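Local coordinates for protein phosphodiesterase (Candida albicans, PDB 6CPU) that belongs to the cyclic nucleotide phosphodiesterase family of the HD superfamily, mostly helical enzymes, and carries a zinc ion and a magnesium ion in this model, at residues A[121-126]-A[131-136]; A[487-492]-A[498-503]. One frame throughout, in Å; residues are numbered along the deposited sequence.

Interaction 1: residues A[121-126]-A[131-136]; sequences KELLTN and VGNWTG
Asn133 reaches across to the end of helix 110-124 and donates from ND2 to Leu123 O, at 3.1 Å. This is the one hydrogen bond between 121-126 and 131-136. It is bent, with an N-H...O angle of 138°. The donor lies above the carbonyl plane of Leu123, 60° out of it. The acceptor is also tilted a little from the plane of the Asn133 amide. With CG anti to the carbonyl carbon (chi1 -65°), the Asn133 amide is carried toward the last turn of the other helix. Both ends of the amide lie on Leu123. ND2 takes the carbonyl and also lies 3.8 Å from Leu123 CB, while OD1 rests 4.1 Å from Leu123 CD2. The two side chains cross obliquely, and both are buried. Tyr142 touches both Leu123 and Asn133 from a loop. Ser129 OG also bonds Leu123 O, so two side chains of helix 127-135 serve this carbonyl near the helix end.

Each segment also has side-chain to backbone bonds of its own. Thr125 OG1 turns back to Lys121 O at 2.8 Å. Thr135 OG1 and Thr135 N both donate to Val131 O, from opposite faces of its plane. Asn126 is the N-cap of helix 127-135, and Gly136 ends that helix in a Schellman motif. These are two consecutive helices, 110-124 and 127-135, joined by a short turn, in which side chains of the second donate to a carbonyl late in the first.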
# COMPACT_ATOMS: atom_id res chain seq x y z
N LYS A 121 -2.03 24.95 -5.89
CA LYS A 121 -0.90 24.66 -6.76
C LYS A 121 0.44 24.93 -6.07
O LYS A 121 1.36 24.11 -6.15
CB LYS A 121 -0.97 25.47 -8.05
CG LYS A 121 0.15 25.11 -9.02
CD LYS A 121 -0.21 25.50 -10.44
CE LYS A 121 0.68 24.80 -11.45
NZ LYS A 121 2.09 25.25 -11.31
N GLU A 122 0.54 26.07 -5.39
CA GLU A 122 1.76 26.47 -4.70
C GLU A 122 2.16 25.44 -3.64
O GLU A 122 3.34 25.19 -3.42
CB GLU A 122 1.60 27.86 -4.07
CG GLU A 122 1.77 29.01 -5.06
CD GLU A 122 1.21 30.35 -4.55
OE1 GLU A 122 0.99 30.51 -3.32
OE2 GLU A 122 1.00 31.26 -5.39
N LEU A 123 1.17 24.81 -3.01
CA LEU A 123 1.42 23.81 -1.96
C LEU A 123 1.63 22.38 -2.48
O LEU A 123 2.22 21.56 -1.79
CB LEU A 123 0.27 23.83 -0.95
CG LEU A 123 0.14 25.16 -0.20
CD1 LEU A 123 -1.20 25.25 0.50
CD2 LEU A 123 1.27 25.33 0.81
N LEU A 124 1.16 22.08 -3.69
CA LEU A 124 1.23 20.72 -4.23
C LEU A 124 2.44 20.46 -5.10
O LEU A 124 2.80 19.33 -5.29
CB LEU A 124 -0.02 20.40 -5.05
CG LEU A 124 -1.28 20.16 -4.22
CD1 LEU A 124 -2.50 20.17 -5.14
CD2 LEU A 124 -1.23 18.87 -3.44
N THR A 125 3.03 21.51 -5.68
CA THR A 125 4.06 21.30 -6.69
C THR A 125 5.22 20.44 -6.21
O THR A 125 5.65 19.53 -6.93
CB THR A 125 4.58 22.65 -7.22
OG1 THR A 125 3.48 23.38 -7.77
CG2 THR A 125 5.65 22.45 -8.30
N ASN A 126 5.70 20.72 -5.00
CA ASN A 126 6.92 20.12 -4.47
C ASN A 126 6.64 19.01 -3.46
O ASN A 126 5.76 19.14 -2.60
CB ASN A 126 7.80 21.21 -3.83
CG ASN A 126 9.03 20.65 -3.15
OD1 ASN A 126 8.98 20.24 -2.00
ND2 ASN A 126 10.16 20.65 -3.86
N VAL A 131 4.35 16.38 1.58
CA VAL A 131 4.47 15.56 2.77
C VAL A 131 4.15 16.40 4.01
O VAL A 131 3.50 15.93 4.93
CB VAL A 131 5.86 14.88 2.87
CG1 VAL A 131 6.00 14.12 4.17
CG2 VAL A 131 6.10 13.96 1.67
N GLY A 132 4.63 17.64 4.04
CA GLY A 132 4.31 18.54 5.14
C GLY A 132 2.80 18.80 5.27
O GLY A 132 2.28 18.87 6.38
N ASN A 133 2.13 18.94 4.13
CA ASN A 133 0.67 19.14 4.11
C ASN A 133 -0.02 17.93 4.76
O ASN A 133 -0.86 18.10 5.66
CB ASN A 133 0.10 19.27 2.70
CG ASN A 133 0.58 20.51 1.94
OD1 ASN A 133 0.84 21.58 2.50
ND2 ASN A 133 0.61 20.37 0.61
N TRP A 134 0.31 16.74 4.27
CA TRP A 134 -0.37 15.51 4.71
C TRP A 134 -0.18 15.29 6.20
O TRP A 134 -1.12 14.89 6.89
CB TRP A 134 0.14 14.28 3.98
CG TRP A 134 -0.06 14.30 2.51
CD1 TRP A 134 -1.11 14.84 1.82
CD2 TRP A 134 0.79 13.69 1.55
NE1 TRP A 134 -0.93 14.63 0.45
CE2 TRP A 134 0.22 13.93 0.27
CE3 TRP A 134 1.99 12.99 1.64
CZ2 TRP A 134 0.81 13.47 -0.90
CZ3 TRP A 134 2.59 12.55 0.46
CH2 TRP A 134 2.00 12.80 -0.78
N THR A 135 1.04 15.53 6.69
CA THR A 135 1.39 15.22 8.08
C THR A 135 1.05 16.37 9.04
O THR A 135 1.18 16.19 10.25
CB THR A 135 2.90 14.92 8.22
OG1 THR A 135 3.62 16.04 7.70
CG2 THR A 135 3.29 13.66 7.50
N GLY A 136 0.67 17.54 8.52
CA GLY A 136 0.35 18.69 9.37
C GLY A 136 1.55 19.30 10.06
O GLY A 136 1.43 19.89 11.14

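Interaction 2: residues A[487-492]-A[498-503]; sequences VELLKS and IDLDFT
Segment 487-492 is helical and belongs to helix 470-495, whereas 498-503 is an irregular, largely extended strip of the loop that follows. The backbones come closest at Ser492 and Ile498, whose CA atoms are 5.7 Å apart. From there the strip runs away from the helix. The side chains of Ile498 and Leu500 start toward the helix, and that of Asp499 between them starts away from it.

The contact is apolar. Leu489 has CG anti to its N (chi1 -162°), which brings its branches up to the loop. CD1 of Leu489 meets CD1 of Ile498 at 3.7 Å, and these two side chains cross at about a right angle. Leu500 comes at a slant, with its CD1 against Leu489 CG at 3.9 Å and its CD2 near Leu489 CD1. The other branch of Ile498, CG2, sits 3.6 Å from Ser492 CB. After helix 470-495 ends, the loop turns across the C-terminal part of this long helix of the all-helical phosphodiesterase domain, touching it at Ile498 and Leu500. Val493 of the same helix touches Ile498, Leu500 and Phe502, and Ile128 of helix 127-135 also meets Leu500.

Within the strip, CB of Leu500 lies 3.8 Å above one face of the Phe502 ring, toward its rim. Asp501 forms an Asx turn: its OD1 accepts from Thr503 N at 3.0 Å and from Thr503 OG1 at 2.6 Å, both from the same face of the carboxylate plane. On the helix, Lys491 NZ forms a salt bridge with Glu488 OE2, at 3.1 Å.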
# COMPACT_ATOMS: atom_id res chain seq x y z
N VAL A 487 12.89 12.73 4.21
CA VAL A 487 12.52 13.04 5.59
C VAL A 487 13.54 14.00 6.22
O VAL A 487 13.17 14.96 6.90
CB VAL A 487 12.36 11.77 6.45
CG1 VAL A 487 12.08 12.11 7.91
CG2 VAL A 487 11.21 10.92 5.91
N GLU A 488 14.83 13.79 5.93
CA GLU A 488 15.86 14.72 6.41
C GLU A 488 15.66 16.12 5.84
O GLU A 488 15.84 17.11 6.55
CB GLU A 488 17.26 14.19 6.06
CG GLU A 488 17.67 12.97 6.87
CD GLU A 488 17.64 13.21 8.36
OE1 GLU A 488 18.10 14.29 8.79
OE2 GLU A 488 17.16 12.34 9.12
N LEU A 489 15.25 16.22 4.58
CA LEU A 489 15.03 17.51 3.95
C LEU A 489 13.79 18.21 4.54
O LEU A 489 13.78 19.41 4.75
CB LEU A 489 14.90 17.32 2.44
CG LEU A 489 15.06 18.47 1.48
CD1 LEU A 489 16.34 19.27 1.74
CD2 LEU A 489 15.07 17.90 0.07
N LEU A 490 12.74 17.43 4.81
CA LEU A 490 11.54 17.99 5.46
C LEU A 490 11.86 18.55 6.85
O LEU A 490 11.43 19.64 7.18
CB LEU A 490 10.46 16.93 5.56
CG LEU A 490 9.18 17.37 6.26
CD1 LEU A 490 8.58 18.60 5.63
CD2 LEU A 490 8.20 16.19 6.25
N LYS A 491 12.61 17.79 7.65
CA LYS A 491 13.06 18.26 8.96
C LYS A 491 13.83 19.59 8.85
O LYS A 491 13.61 20.52 9.62
CB LYS A 491 13.93 17.22 9.64
CG LYS A 491 13.25 15.94 10.09
CD LYS A 491 14.19 15.19 11.01
CE LYS A 491 14.05 13.68 10.94
NZ LYS A 491 15.30 13.04 11.45
N SER A 492 14.73 19.68 7.87
CA SER A 492 15.49 20.92 7.68
C SER A 492 14.60 22.10 7.27
O SER A 492 14.79 23.22 7.74
CB SER A 492 16.64 20.70 6.68
OG SER A 492 17.52 19.71 7.18
N ILE A 498 17.12 25.15 5.80
CA ILE A 498 17.27 25.15 4.35
C ILE A 498 16.09 25.85 3.68
O ILE A 498 14.95 25.76 4.17
CB ILE A 498 17.42 23.71 3.81
CG1 ILE A 498 17.89 23.73 2.35
CG2 ILE A 498 16.12 22.93 3.95
CD1 ILE A 498 18.41 22.39 1.88
N ASP A 499 16.37 26.56 2.60
CA ASP A 499 15.34 27.25 1.84
C ASP A 499 15.22 26.59 0.47
O ASP A 499 16.12 26.71 -0.38
CB ASP A 499 15.65 28.74 1.72
CG ASP A 499 15.52 29.48 3.04
OD1 ASP A 499 14.39 29.58 3.56
OD2 ASP A 499 16.53 29.98 3.57
N LEU A 500 14.12 25.86 0.26
CA LEU A 500 13.88 25.13 -0.97
C LEU A 500 13.07 25.95 -1.96
O LEU A 500 12.31 26.83 -1.58
CB LEU A 500 13.12 23.82 -0.69
CG LEU A 500 13.86 22.69 0.02
CD1 LEU A 500 12.95 21.47 0.10
CD2 LEU A 500 15.16 22.32 -0.68
N ASP A 501 13.25 25.63 -3.24
CA ASP A 501 12.45 26.21 -4.30
C ASP A 501 11.19 25.35 -4.45
O ASP A 501 11.24 24.26 -5.03
CB ASP A 501 13.22 26.21 -5.63
CG ASP A 501 12.44 26.83 -6.77
OD1 ASP A 501 11.25 27.18 -6.59
OD2 ASP A 501 13.02 26.97 -7.87
N PHE A 502 10.07 25.83 -3.93
CA PHE A 502 8.84 25.00 -3.91
C PHE A 502 8.08 25.02 -5.24
O PHE A 502 7.05 24.33 -5.37
CB PHE A 502 7.96 25.40 -2.71
CG PHE A 502 8.58 25.07 -1.39
CD1 PHE A 502 8.59 23.76 -0.93
CD2 PHE A 502 9.19 26.05 -0.62
CE1 PHE A 502 9.17 23.44 0.28
CE2 PHE A 502 9.76 25.73 0.59
CZ PHE A 502 9.76 24.43 1.04
N THR A 503 8.58 25.78 -6.22
CA THR A 503 8.01 25.80 -7.56
C THR A 503 8.50 24.64 -8.43
O THR A 503 8.05 24.51 -9.56
CB THR A 503 8.34 27.12 -8.31
OG1 THR A 503 9.73 27.14 -8.67
CG2 THR A 503 8.02 28.34 -7.47

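How the interactions relate
Interaction 1 is buried and polar, and interaction 2 lies at the surface and is apolar. The first joins two successive helices through a side-chain amide and a backbone carbonyl. The second lays a loop on the helix before it, through aliphatic branches. They follow one another along the chain, yet their centres are only 11 Å apart, and they touch. Val131 CG1 packs on Leu490 CD2 at 3.7 Å, so helix 127-135 meets helix 470-495 there. Thr125 and Asn126 lie against the backbone oxygens of Phe502 and Thr503, and Asn126 ND2 bonds Lys504 O. The loop of interaction 2 therefore also borders the turn of interaction 1.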